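PDB 4GGO: trans-2-enoyl-CoA reductase [NADH] from Treponema denticola ATCC 35405, which catalyses the NADH-dependent reduction of the carbon-carbon double bond of trans-2-enoyl-CoA substrates such as crotonyl-CoA, in fatty acid synthesis. Local coordinates for residues Met5-Met10 against Cys16-Pro21; Pro9-Asn14 against His376-Ser381; Cys24-Glu29 against Glu387-Glu392; Pro95-Asn100 against Thr116-Ala121; Ser297-Met302 against Ala372-Asp377. One frame throughout, in Å; residues are numbered along the deposited sequence.

In the fold
None of the five lies wholly in the core: contacts 1, 4 and 5 are partly buried, whereas 2 and 3 are surface contacts. Contacts 1 and 2 start from the same N-terminal piece, sharing P9 and M10, and contacts 2 and 5 both use helix 371-380, on which hairpin and helix 291-305 pack in turn. Contact 3 ties helix 21-38 to the loop after helix 371-380, and contact 4 lies within the parallel sheet's edge unit. Hydrogen bonds from backbone and asparagine dominate contact 1, one lysine contact 3; apolar side chains lead in contact 2, while contact 5 sets one phenyl ring against backbone, tyrosine and a carboxylate. In contact 4 a water bridges polar groups beside the cofactor site.

Contact 1. Residues Met5-Met10 against Cys16-Pro21; sequences MIVKPM and CLNAHP
At the open end of the small beta-hairpin of strands 11-12 and 15-16, M10 and L17 carry the antiparallel pairing one step further, and N18 then continues it with its side chain; the segments' directions differ by 172°. L17 N gives M10 O a nearly straight bond of 2.8 Å (174°). Beyond it the N18 carboxamide spans the gap. Its ND2 donates to K8 O at 2.7 Å, with the acceptor in the amide plane, while its OD1 accepts from M10 N at 2.9 Å through a more bent bond. Asparagine suits this place because its ND2 and OD1 lie side by side and so can serve K8 O and M10 N together, and the two bonds fix the rotation of the amide. On the exposed flank the extended M10 side chain lays SD and CE against CD1 of L17. Farther along, buried V7 meets H20, which caps helix 21-38 through ND1 to the backbone N of G23. That cap leaves the opposite edge of the imidazole to face V7, with H20 CD2 3.6 Å from V7 CB. One water, in the plane of the ring, accepts from V7 N at 3.0 Å and bonds weakly to H20 NE2 at 3.3 Å.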
# COMPACT_ATOMS: atom_id res chain seq x y z
N MET A 5 -6.64 29.29 6.17
CA MET A 5 -7.76 29.25 5.24
C MET A 5 -8.54 27.95 5.36
O MET A 5 -8.01 26.94 5.84
CB MET A 5 -7.26 29.43 3.80
CG MET A 5 -6.35 28.31 3.31
SD MET A 5 -5.97 28.45 1.55
CE MET A 5 -4.78 27.13 1.35
N ILE A 6 -9.80 27.97 4.95
CA ILE A 6 -10.62 26.76 4.94
C ILE A 6 -10.12 25.79 3.87
O ILE A 6 -10.09 26.13 2.69
CB ILE A 6 -12.11 27.08 4.68
CG1 ILE A 6 -12.72 27.78 5.89
CG2 ILE A 6 -12.88 25.81 4.36
CD1 ILE A 6 -14.19 28.11 5.73
N VAL A 7 -9.72 24.60 4.30
CA VAL A 7 -9.13 23.63 3.38
C VAL A 7 -10.15 22.61 2.88
O VAL A 7 -10.68 21.81 3.64
CB VAL A 7 -7.93 22.90 4.01
CG1 VAL A 7 -7.45 21.78 3.10
CG2 VAL A 7 -6.81 23.89 4.30
N LYS A 8 -10.40 22.66 1.57
CA LYS A 8 -11.30 21.73 0.91
C LYS A 8 -10.51 20.94 -0.13
O LYS A 8 -9.44 21.37 -0.54
CB LYS A 8 -12.45 22.50 0.26
CG LYS A 8 -13.41 23.16 1.25
CD LYS A 8 -14.07 22.12 2.15
CE LYS A 8 -15.39 22.61 2.73
NZ LYS A 8 -15.22 23.50 3.91
N PRO A 9 -11.03 19.78 -0.56
CA PRO A 9 -10.29 18.99 -1.55
C PRO A 9 -10.16 19.70 -2.90
O PRO A 9 -11.12 20.30 -3.38
CB PRO A 9 -11.14 17.72 -1.70
CG PRO A 9 -12.50 18.11 -1.23
CD PRO A 9 -12.26 19.09 -0.12
N MET A 10 -8.97 19.63 -3.49
CA MET A 10 -8.73 20.19 -4.81
C MET A 10 -8.24 19.11 -5.76
O MET A 10 -7.05 18.77 -5.77
CB MET A 10 -7.70 21.32 -4.73
CG MET A 10 -7.41 21.97 -6.08
SD MET A 10 -5.80 22.78 -6.14
CE MET A 10 -5.84 23.48 -7.79
N CYS A 16 -5.91 14.34 -6.20
CA CYS A 16 -6.11 15.32 -5.14
C CYS A 16 -4.79 16.01 -4.83
O CYS A 16 -3.85 15.39 -4.35
CB CYS A 16 -6.66 14.65 -3.88
SG CYS A 16 -7.09 15.81 -2.56
N LEU A 17 -4.73 17.31 -5.12
CA LEU A 17 -3.48 18.05 -5.04
C LEU A 17 -3.06 18.40 -3.61
O LEU A 17 -1.89 18.32 -3.27
CB LEU A 17 -3.55 19.32 -5.90
CG LEU A 17 -3.85 19.10 -7.38
CD1 LEU A 17 -3.70 20.41 -8.16
CD2 LEU A 17 -2.96 18.00 -7.96
N ASN A 18 -4.03 18.79 -2.79
CA ASN A 18 -3.73 19.22 -1.43
C ASN A 18 -4.05 18.17 -0.37
O ASN A 18 -4.40 17.03 -0.69
CB ASN A 18 -4.47 20.53 -1.11
CG ASN A 18 -5.97 20.41 -1.30
OD1 ASN A 18 -6.45 19.53 -2.02
ND2 ASN A 18 -6.72 21.29 -0.65
N ALA A 19 -3.91 18.55 0.90
CA ALA A 19 -4.16 17.63 2.01
C ALA A 19 -4.59 18.38 3.27
O ALA A 19 -4.16 19.51 3.50
CB ALA A 19 -2.92 16.79 2.28
N HIS A 20 -5.43 17.73 4.07
CA HIS A 20 -5.89 18.31 5.32
C HIS A 20 -5.08 17.74 6.48
O HIS A 20 -5.15 16.54 6.75
CB HIS A 20 -7.38 18.03 5.52
CG HIS A 20 -8.06 18.99 6.44
ND1 HIS A 20 -8.04 18.85 7.81
CD2 HIS A 20 -8.79 20.10 6.18
CE1 HIS A 20 -8.73 19.84 8.36
NE2 HIS A 20 -9.19 20.61 7.39
N PRO A 21 -4.30 18.59 7.16
CA PRO A 21 -3.39 18.18 8.24
C PRO A 21 -4.09 17.43 9.37
O PRO A 21 -3.63 16.36 9.76
CB PRO A 21 -2.84 19.51 8.76
CG PRO A 21 -2.95 20.44 7.60
CD PRO A 21 -4.22 20.04 6.90
O HOH W 1 -11.05 23.21 6.57

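Contact 2. Residues Pro9-Asn14 against His376-Ser381; sequences PMVRNN and HDFLAS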
# COMPACT_ATOMS: atom_id res chain seq x y z
N PRO A 9 -11.03 19.78 -0.56
CA PRO A 9 -10.29 18.99 -1.55
C PRO A 9 -10.16 19.70 -2.90
O PRO A 9 -11.12 20.30 -3.38
CB PRO A 9 -11.14 17.72 -1.70
CG PRO A 9 -12.50 18.11 -1.23
CD PRO A 9 -12.26 19.09 -0.12
N MET A 10 -8.97 19.63 -3.49
CA MET A 10 -8.73 20.19 -4.81
C MET A 10 -8.24 19.11 -5.76
O MET A 10 -7.05 18.77 -5.77
CB MET A 10 -7.70 21.32 -4.73
CG MET A 10 -7.41 21.97 -6.08
SD MET A 10 -5.80 22.78 -6.14
CE MET A 10 -5.84 23.48 -7.79
N VAL A 11 -9.15 18.57 -6.56
CA VAL A 11 -8.80 17.49 -7.47
C VAL A 11 -8.63 17.97 -8.91
O VAL A 11 -9.57 18.47 -9.53
CB VAL A 11 -9.87 16.37 -7.44
CG1 VAL A 11 -9.45 15.22 -8.35
CG2 VAL A 11 -10.08 15.88 -6.02
N ARG A 12 -7.42 17.81 -9.44
CA ARG A 12 -7.13 18.14 -10.83
C ARG A 12 -6.51 16.94 -11.53
O ARG A 12 -5.60 16.31 -10.99
CB ARG A 12 -6.19 19.34 -10.92
CG ARG A 12 -6.72 20.61 -10.26
CD ARG A 12 -8.01 21.08 -10.91
NE ARG A 12 -8.56 22.25 -10.23
CZ ARG A 12 -9.68 22.87 -10.60
NH1 ARG A 12 -10.37 22.43 -11.65
NH2 ARG A 12 -10.11 23.92 -9.92
N ASN A 13 -7.01 16.62 -12.72
CA ASN A 13 -6.53 15.48 -13.50
C ASN A 13 -6.60 14.17 -12.71
O ASN A 13 -5.65 13.39 -12.72
CB ASN A 13 -5.11 15.73 -14.01
CG ASN A 13 -5.03 16.93 -14.94
OD1 ASN A 13 -5.92 17.16 -15.75
ND2 ASN A 13 -3.96 17.70 -14.82
N ASN A 14 -7.72 13.96 -12.03
CA ASN A 14 -7.97 12.76 -11.24
C ASN A 14 -7.04 12.58 -10.04
O ASN A 14 -6.91 11.48 -9.50
CB ASN A 14 -7.95 11.50 -12.12
CG ASN A 14 -9.05 11.51 -13.16
OD1 ASN A 14 -10.21 11.78 -12.86
ND2 ASN A 14 -8.68 11.22 -14.41
N HIS A 376 -15.04 8.25 -0.46
CA HIS A 376 -14.47 8.35 0.88
C HIS A 376 -13.01 7.89 0.91
O HIS A 376 -12.15 8.58 1.45
CB HIS A 376 -15.28 7.54 1.89
CG HIS A 376 -14.70 7.54 3.27
ND1 HIS A 376 -14.72 8.66 4.08
CD2 HIS A 376 -14.08 6.57 3.97
CE1 HIS A 376 -14.13 8.37 5.23
NE2 HIS A 376 -13.73 7.11 5.19
N ASP A 377 -12.74 6.73 0.33
CA ASP A 377 -11.39 6.18 0.31
C ASP A 377 -10.43 7.09 -0.46
O ASP A 377 -9.29 7.29 -0.04
CB ASP A 377 -11.37 4.77 -0.28
CG ASP A 377 -11.99 3.75 0.65
OD1 ASP A 377 -12.21 4.08 1.83
OD2 ASP A 377 -12.24 2.61 0.20
N PHE A 378 -10.90 7.63 -1.57
CA PHE A 378 -10.11 8.56 -2.38
C PHE A 378 -9.78 9.82 -1.59
O PHE A 378 -8.66 10.33 -1.64
CB PHE A 378 -10.85 8.91 -3.67
CG PHE A 378 -10.12 9.89 -4.54
CD1 PHE A 378 -9.12 9.47 -5.39
CD2 PHE A 378 -10.44 11.24 -4.51
CE1 PHE A 378 -8.44 10.37 -6.20
CE2 PHE A 378 -9.77 12.15 -5.31
CZ PHE A 378 -8.77 11.71 -6.16
N LEU A 379 -10.77 10.33 -0.87
CA LEU A 379 -10.62 11.58 -0.12
C LEU A 379 -9.86 11.40 1.19
O LEU A 379 -9.09 12.28 1.59
CB LEU A 379 -11.99 12.21 0.15
CG LEU A 379 -12.70 12.83 -1.06
CD1 LEU A 379 -14.09 13.30 -0.69
CD2 LEU A 379 -11.87 13.99 -1.62
N ALA A 380 -10.08 10.28 1.86
CA ALA A 380 -9.46 10.03 3.16
C ALA A 380 -7.95 9.82 3.05
O ALA A 380 -7.22 10.00 4.02
CB ALA A 380 -10.11 8.83 3.85
N SER A 381 -7.49 9.45 1.86
CA SER A 381 -6.06 9.27 1.62
C SER A 381 -5.31 10.59 1.76
O SER A 381 -4.10 10.60 2.01
CB SER A 381 -5.83 8.68 0.23
OG SER A 381 -6.38 7.38 0.13
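F378 and L379, neighbours on helix 371-380, reach toward the N-terminal hairpin in two different ways, one with the rim of a flat ring and the other with a branched end. The phenyl ring of F378 and the V11 side chain come from opposite directions. The ring does not lie flat on the valine: V11 CG2 sits in the plane of the ring, 3.8 Å from F378 CE2, so rim carbon meets methyl. With CG anti to the backbone N (chi1 178°), the ring stands out from the helix and ends between valine and turn. On the far part of the same rim F378 CE1 lies 3.8 Å from N14 O, a carbonyl that meets the polarised ring hydrogens near the ring plane rather than the electron-rich face. Phenylalanine suits the place because its long, flat side chain bridges to two points of the hairpin at once.

The second pair is smaller. L379 crosses P9 at a slant, and its CD2 methyl rests 3.8 Å from CB of the proline ring, a rigid apolar surface beside the strand. V11, branched at CB, suits the short strand 11-12 and turns both methyls to the aromatic rim. On the helix side, S381 OG donates to D377 O at 2.9 Å, four residues back.

The hairpin resting on this helix is a tight two-residue one: N13 and N14 both have left-handed backbone angles, as in a type I' turn, where asparagine is common. F378 also borders the NAD(+) site, close to V281.

Contact 3. Residues Cys24-Glu29 against Glu387-Glu392; sequences CKKGVE and EGINYE
The backbones come nearest where K26, on a regular helix, approaches an irregular loop, its CA 7.9 Å from that of G388. From there the K26 side chain, which carries most of the contact, reaches out to meet E387 and I389. It leaves the helix with CG anti to the backbone N and bends twice farther out (chi2 62°, chi4 53°), curling round the carbonyl of E387. NZ donates to E387 O at 3.0 Å, from above the carbonyl plane by 36° rather than along a lone pair, and K26 CG lies 3.6 Å from the same oxygen. The ammonium group has a second, charged partner in D30, one turn on, which forms a salt bridge with it. The E387 carboxylate is farther off, its OE2 5.8 Å from K26 NZ, and could add only a diffuse attraction. A long, flexible lysine suits this spot, since its methylenes can pack while its end seeks oxygen.

Helix 21-38 belongs to the N-terminal, NAD(P)H-binding region of this Rossmann-type enzyme, and the loop follows helix 371-380 near the C terminus, so the contact joins parts far apart in sequence. G388 has a left-handed backbone, and with no side chain it lets the lysine run beside it. The next residue adds the apolar part: I389 CD1 meets K26 CB at 3.9 Å. Its other branch, CG2, sits over the centre of one face of Y391, 3.5 Å above the ring plane, while Y391 OH is hydrogen-bonded to G383 O and to V386 N.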
# COMPACT_ATOMS: atom_id res chain seq x y z
N CYS A 24 -5.63 14.04 8.15
CA CYS A 24 -4.61 13.00 8.04
C CYS A 24 -4.28 12.43 9.41
O CYS A 24 -4.11 11.22 9.57
CB CYS A 24 -3.35 13.55 7.37
SG CYS A 24 -3.54 13.98 5.63
N LYS A 25 -4.18 13.32 10.40
CA LYS A 25 -3.90 12.92 11.78
C LYS A 25 -5.00 11.99 12.31
O LYS A 25 -4.71 10.94 12.87
CB LYS A 25 -3.78 14.15 12.67
CG LYS A 25 -3.62 13.83 14.15
CD LYS A 25 -3.52 15.10 14.98
CE LYS A 25 -3.33 14.78 16.46
NZ LYS A 25 -3.19 16.02 17.28
N LYS A 26 -6.25 12.40 12.13
CA LYS A 26 -7.39 11.62 12.57
C LYS A 26 -7.42 10.26 11.87
O LYS A 26 -7.78 9.25 12.48
CB LYS A 26 -8.69 12.38 12.30
CG LYS A 26 -9.96 11.65 12.73
CD LYS A 26 -9.98 11.41 14.23
CE LYS A 26 -11.38 11.07 14.71
NZ LYS A 26 -11.98 9.95 13.94
N GLY A 27 -7.03 10.24 10.60
CA GLY A 27 -6.97 9.01 9.83
C GLY A 27 -5.97 8.03 10.42
O GLY A 27 -6.24 6.83 10.47
N VAL A 28 -4.83 8.54 10.86
CA VAL A 28 -3.81 7.71 11.49
C VAL A 28 -4.30 7.20 12.84
O VAL A 28 -4.14 6.03 13.18
CB VAL A 28 -2.49 8.47 11.67
CG1 VAL A 28 -1.49 7.64 12.47
CG2 VAL A 28 -1.91 8.86 10.32
N GLU A 29 -4.92 8.09 13.61
CA GLU A 29 -5.43 7.75 14.94
C GLU A 29 -6.52 6.68 14.88
O GLU A 29 -6.57 5.80 15.74
CB GLU A 29 -5.95 8.99 15.66
CG GLU A 29 -4.85 9.91 16.17
CD GLU A 29 -5.39 11.17 16.82
OE1 GLU A 29 -6.51 11.59 16.46
OE2 GLU A 29 -4.70 11.74 17.69
N GLU A 387 -14.25 11.18 9.55
CA GLU A 387 -15.22 11.44 10.61
C GLU A 387 -14.59 12.18 11.79
O GLU A 387 -13.47 11.87 12.19
CB GLU A 387 -15.84 10.13 11.08
CG GLU A 387 -17.29 10.23 11.53
CD GLU A 387 -17.90 8.87 11.81
OE1 GLU A 387 -19.12 8.71 11.60
OE2 GLU A 387 -17.17 7.97 12.26
N GLY A 388 -15.32 13.15 12.33
CA GLY A 388 -14.86 13.88 13.51
C GLY A 388 -14.07 15.13 13.20
O GLY A 388 -13.50 15.75 14.10
N ILE A 389 -14.03 15.52 11.93
CA ILE A 389 -13.31 16.72 11.52
C ILE A 389 -14.27 17.80 11.03
O ILE A 389 -15.15 17.52 10.21
CB ILE A 389 -12.25 16.42 10.44
CG1 ILE A 389 -11.24 15.40 10.97
CG2 ILE A 389 -11.54 17.69 10.00
CD1 ILE A 389 -10.48 15.87 12.19
N ASN A 390 -14.10 19.02 11.53
CA ASN A 390 -14.98 20.13 11.20
C ASN A 390 -14.98 20.49 9.72
O ASN A 390 -16.04 20.59 9.10
CB ASN A 390 -14.59 21.36 12.03
CG ASN A 390 -15.68 22.42 12.07
OD1 ASN A 390 -16.43 22.60 11.10
ND2 ASN A 390 -15.77 23.13 13.19
N TYR A 391 -13.79 20.69 9.16
CA TYR A 391 -13.60 21.10 7.76
C TYR A 391 -14.07 22.52 7.44
O TYR A 391 -13.49 23.19 6.58
CB TYR A 391 -14.19 20.07 6.78
CG TYR A 391 -13.44 18.76 6.76
CD1 TYR A 391 -12.12 18.70 6.35
CD2 TYR A 391 -14.06 17.58 7.14
CE1 TYR A 391 -11.43 17.51 6.33
CE2 TYR A 391 -13.38 16.38 7.12
CZ TYR A 391 -12.07 16.35 6.72
OH TYR A 391 -11.39 15.16 6.70
N GLU A 392 -15.10 22.98 8.13
CA GLU A 392 -15.54 24.36 8.01
C GLU A 392 -14.68 25.25 8.90
O GLU A 392 -14.73 26.48 8.81
CB GLU A 392 -17.02 24.51 8.36
CG GLU A 392 -17.96 23.71 7.47
CD GLU A 392 -17.99 24.20 6.03
OE1 GLU A 392 -17.52 25.33 5.77
OE2 GLU A 392 -18.50 23.46 5.16

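Contact 4. Residues Pro95-Asn100 against Thr116-Ala121; sequences PGWYNN and TIDGDA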
# COMPACT_ATOMS: atom_id res chain seq x y z
N PRO A 95 0.34 14.29 1.84
CA PRO A 95 -0.41 13.66 2.94
C PRO A 95 0.46 12.72 3.78
O PRO A 95 0.25 12.61 4.99
CB PRO A 95 -1.51 12.87 2.21
CG PRO A 95 -1.11 12.84 0.77
CD PRO A 95 -0.32 14.09 0.54
N GLY A 96 1.43 12.07 3.14
CA GLY A 96 2.32 11.17 3.85
C GLY A 96 3.18 11.86 4.89
O GLY A 96 3.57 11.25 5.88
N TRP A 97 3.47 13.14 4.66
CA TRP A 97 4.26 13.93 5.60
C TRP A 97 3.48 14.09 6.90
O TRP A 97 4.02 13.85 7.98
CB TRP A 97 4.59 15.30 5.01
CG TRP A 97 5.58 16.10 5.81
CD1 TRP A 97 6.92 15.85 5.94
CD2 TRP A 97 5.31 17.28 6.58
NE1 TRP A 97 7.49 16.80 6.75
CE2 TRP A 97 6.53 17.69 7.16
CE3 TRP A 97 4.15 18.02 6.84
CZ2 TRP A 97 6.62 18.81 7.98
CZ3 TRP A 97 4.25 19.13 7.66
CH2 TRP A 97 5.48 19.52 8.22
N TYR A 98 2.22 14.49 6.79
CA TYR A 98 1.36 14.66 7.95
C TYR A 98 1.11 13.32 8.65
O TYR A 98 1.09 13.25 9.88
CB TYR A 98 0.03 15.31 7.55
CG TYR A 98 0.20 16.68 6.92
CD1 TYR A 98 0.50 17.79 7.70
CD2 TYR A 98 0.07 16.85 5.55
CE1 TYR A 98 0.66 19.04 7.13
CE2 TYR A 98 0.22 18.10 4.97
CZ TYR A 98 0.52 19.19 5.76
OH TYR A 98 0.68 20.43 5.19
N ASN A 99 0.94 12.27 7.86
CA ASN A 99 0.78 10.92 8.40
C ASN A 99 1.97 10.50 9.25
O ASN A 99 1.80 9.97 10.35
CB ASN A 99 0.56 9.90 7.27
CG ASN A 99 -0.80 10.04 6.62
OD1 ASN A 99 -1.71 10.67 7.16
ND2 ASN A 99 -0.96 9.42 5.45
N ASN A 100 3.18 10.73 8.74
CA ASN A 100 4.39 10.42 9.48
C ASN A 100 4.51 11.21 10.78
O ASN A 100 4.96 10.68 11.79
CB ASN A 100 5.64 10.66 8.61
CG ASN A 100 5.80 9.62 7.52
OD1 ASN A 100 5.21 8.54 7.58
ND2 ASN A 100 6.61 9.94 6.52
N THR A 116 11.68 7.98 11.52
CA THR A 116 11.28 8.09 10.13
C THR A 116 12.36 8.76 9.30
O THR A 116 12.79 9.87 9.61
CB THR A 116 9.97 8.88 9.98
OG1 THR A 116 8.94 8.27 10.78
CG2 THR A 116 9.52 8.92 8.53
N ILE A 117 12.81 8.07 8.26
CA ILE A 117 13.80 8.63 7.34
C ILE A 117 13.12 9.09 6.05
O ILE A 117 12.56 8.28 5.31
CB ILE A 117 14.91 7.62 7.02
CG1 ILE A 117 15.69 7.28 8.29
CG2 ILE A 117 15.85 8.19 5.96
CD1 ILE A 117 16.86 6.35 8.06
N ASP A 118 13.17 10.39 5.80
CA ASP A 118 12.51 10.98 4.65
C ASP A 118 13.49 11.14 3.49
O ASP A 118 14.50 11.83 3.61
CB ASP A 118 11.89 12.33 5.02
CG ASP A 118 10.80 12.77 4.05
OD1 ASP A 118 10.89 12.43 2.85
OD2 ASP A 118 9.86 13.45 4.50
N GLY A 119 13.18 10.50 2.37
CA GLY A 119 14.03 10.57 1.19
C GLY A 119 13.75 9.47 0.19
O GLY A 119 12.88 8.62 0.42
N ASP A 120 14.48 9.48 -0.91
CA ASP A 120 14.30 8.49 -1.97
C ASP A 120 14.82 7.12 -1.55
O ASP A 120 16.03 6.90 -1.48
CB ASP A 120 15.00 8.95 -3.25
CG ASP A 120 14.82 7.98 -4.40
OD1 ASP A 120 13.85 7.19 -4.38
OD2 ASP A 120 15.65 8.00 -5.34
N ALA A 121 13.90 6.20 -1.27
CA ALA A 121 14.26 4.86 -0.81
C ALA A 121 14.99 4.04 -1.87
O ALA A 121 15.57 3.00 -1.57
CB ALA A 121 13.01 4.11 -0.34
O HOH W 2 7.74 12.83 7.01
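T116 opens the second segment against N100, pointing its CG2 methyl at the amide so that CG2 lies 3.7 Å from N100 ND2. The methyl is anti to the backbone N, which turns OG1 to other partners, the side chains of D104 and R67; threonine thus serves as apolar spacer and polar link at once. N100 ND2 in turn donates to S82 OG and to a water 3.1 Å away. I117 points to the other side of the sheet, onto helix 124-136.

D118 comes back toward the helix. Its OD2 lies at the edge of the W97 indole, 4.1 Å from CD1 and near the ring plane, with carboxylate and ring turned 43° apart. The water held by N100 ND2 donates weakly to D118 OD2 at 3.3 Å, while OD1 accepts from the backbone N of E84, which plays an important role in discriminating NADH from NADPH. D118 may thus help position that residue. After G119, whose backbone bonds to S82, D120 and A121 belong to the NAD(+) site.

The pair closes the beta-alpha-beta unit of strand 77-82, helix 95-110 and strand 114-118: the helix packs against an edge strand of the parallel sheet, with helix 21-38 beside Y98 and N99.

Contact 5. Residues Ser297-Met302 against Ala372-Asp377; sequences SLFKVM and AGYRHD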
# COMPACT_ATOMS: atom_id res chain seq x y z
N SER A 297 -17.96 -1.78 -7.38
CA SER A 297 -18.82 -2.95 -7.32
C SER A 297 -18.34 -3.92 -6.24
O SER A 297 -19.15 -4.52 -5.53
CB SER A 297 -18.87 -3.66 -8.67
OG SER A 297 -19.27 -2.76 -9.69
N LEU A 298 -17.03 -4.05 -6.12
CA LEU A 298 -16.42 -4.94 -5.13
C LEU A 298 -16.74 -4.46 -3.72
O LEU A 298 -17.09 -5.26 -2.86
CB LEU A 298 -14.90 -5.01 -5.33
CG LEU A 298 -14.15 -5.98 -4.42
CD1 LEU A 298 -14.46 -7.42 -4.80
CD2 LEU A 298 -12.65 -5.73 -4.48
N PHE A 299 -16.60 -3.16 -3.50
CA PHE A 299 -16.90 -2.57 -2.20
C PHE A 299 -18.36 -2.83 -1.83
O PHE A 299 -18.67 -3.17 -0.69
CB PHE A 299 -16.64 -1.06 -2.20
CG PHE A 299 -15.18 -0.68 -2.36
CD1 PHE A 299 -14.19 -1.64 -2.30
CD2 PHE A 299 -14.82 0.64 -2.56
CE1 PHE A 299 -12.86 -1.29 -2.45
CE2 PHE A 299 -13.49 0.99 -2.71
CZ PHE A 299 -12.51 0.03 -2.65
N LYS A 300 -19.24 -2.68 -2.81
CA LYS A 300 -20.67 -2.89 -2.60
C LYS A 300 -20.96 -4.33 -2.19
O LYS A 300 -21.64 -4.58 -1.19
CB LYS A 300 -21.44 -2.56 -3.88
CG LYS A 300 -22.95 -2.66 -3.74
CD LYS A 300 -23.47 -1.62 -2.76
CE LYS A 300 -24.98 -1.50 -2.83
NZ LYS A 300 -25.49 -0.40 -1.96
N VAL A 301 -20.43 -5.28 -2.96
CA VAL A 301 -20.65 -6.70 -2.71
C VAL A 301 -20.06 -7.14 -1.37
O VAL A 301 -20.72 -7.83 -0.59
CB VAL A 301 -20.06 -7.56 -3.85
CG1 VAL A 301 -20.11 -9.03 -3.49
CG2 VAL A 301 -20.81 -7.30 -5.15
N MET A 302 -18.82 -6.75 -1.11
CA MET A 302 -18.12 -7.22 0.08
C MET A 302 -18.65 -6.60 1.38
O MET A 302 -18.63 -7.23 2.43
CB MET A 302 -16.61 -7.02 -0.05
CG MET A 302 -16.01 -7.81 -1.21
SD MET A 302 -14.21 -7.81 -1.26
CE MET A 302 -13.83 -8.98 0.04
N ALA A 372 -20.11 5.95 -3.01
CA ALA A 372 -19.91 6.70 -1.77
C ALA A 372 -18.66 6.22 -1.05
O ALA A 372 -17.85 7.03 -0.59
CB ALA A 372 -21.13 6.57 -0.87
N GLY A 373 -18.50 4.90 -0.94
CA GLY A 373 -17.33 4.32 -0.33
C GLY A 373 -16.06 4.64 -1.11
O GLY A 373 -15.00 4.86 -0.52
N TYR A 374 -16.18 4.68 -2.43
CA TYR A 374 -15.05 5.00 -3.29
C TYR A 374 -14.60 6.44 -3.07
O TYR A 374 -13.41 6.71 -2.94
CB TYR A 374 -15.42 4.78 -4.76
CG TYR A 374 -14.23 4.70 -5.70
CD1 TYR A 374 -13.51 5.84 -6.05
CD2 TYR A 374 -13.83 3.49 -6.25
CE1 TYR A 374 -12.43 5.78 -6.90
CE2 TYR A 374 -12.75 3.41 -7.11
CZ TYR A 374 -12.06 4.56 -7.43
OH TYR A 374 -10.98 4.50 -8.29
N ARG A 375 -15.56 7.36 -3.04
CA ARG A 375 -15.26 8.77 -2.81
C ARG A 375 -14.57 8.97 -1.47
O ARG A 375 -13.63 9.76 -1.35
CB ARG A 375 -16.53 9.62 -2.87
CG ARG A 375 -17.14 9.75 -4.25
CD ARG A 375 -18.25 10.80 -4.27
NE ARG A 375 -19.36 10.45 -3.38
CZ ARG A 375 -20.43 9.77 -3.76
NH1 ARG A 375 -20.55 9.35 -5.01
NH2 ARG A 375 -21.39 9.51 -2.88
N HIS A 376 -15.04 8.25 -0.46
CA HIS A 376 -14.47 8.35 0.88
C HIS A 376 -13.01 7.89 0.91
O HIS A 376 -12.15 8.58 1.45
CB HIS A 376 -15.28 7.54 1.89
CG HIS A 376 -14.70 7.54 3.27
ND1 HIS A 376 -14.72 8.66 4.08
CD2 HIS A 376 -14.08 6.57 3.97
CE1 HIS A 376 -14.13 8.37 5.23
NE2 HIS A 376 -13.73 7.11 5.19
N ASP A 377 -12.74 6.73 0.33
CA ASP A 377 -11.39 6.18 0.31
C ASP A 377 -10.43 7.09 -0.46
O ASP A 377 -9.29 7.29 -0.04
CB ASP A 377 -11.37 4.77 -0.28
CG ASP A 377 -11.99 3.75 0.65
OD1 ASP A 377 -12.21 4.08 1.83
OD2 ASP A 377 -12.24 2.61 0.20
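Within 297-302, F299 makes all the contacts across this helix-helix crossing, meeting G373, Y374 and D377 of helix 371-380 beside the Rossmann-type core. The short axes approach to 9.7 Å and their N-to-C directions differ by 113°, so the segments are steeply inclined, and the 297-302 side of the contact is concentrated in one phenyl ring.

Apolar packing comes first. F299 CE2 lies 4.3 Å from CD2 of the Y374 ring, a loose touch between two large aromatic residues. Y374 also packs on P292 and L295, so it meets the same helix at several points, and it lies close to V281 of the NAD(+) site.

Contacts of the ring with backbone form a second group. Y374 N lies at the edge of the Phe ring, near its plane and 4.3 Å from F299 CD2. G373, which has no side chain, lies at the nearest approach of the backbones, its CA 7.2 Å from that of F299, and the ring packs by its backbone. H308 adds an edge-to-face partner to the phenyl ring.

The last kind sets a ring against a charge. F299 leans toward helix 371-380 with CG anti to its carbonyl carbon (chi1 -66°), and D377 comes from the opposite direction. Ring and carboxylate planes are 73° apart, and D377 OD2 stands 3.6 Å from F299 CE2 and 3.9 Å from F299 CZ.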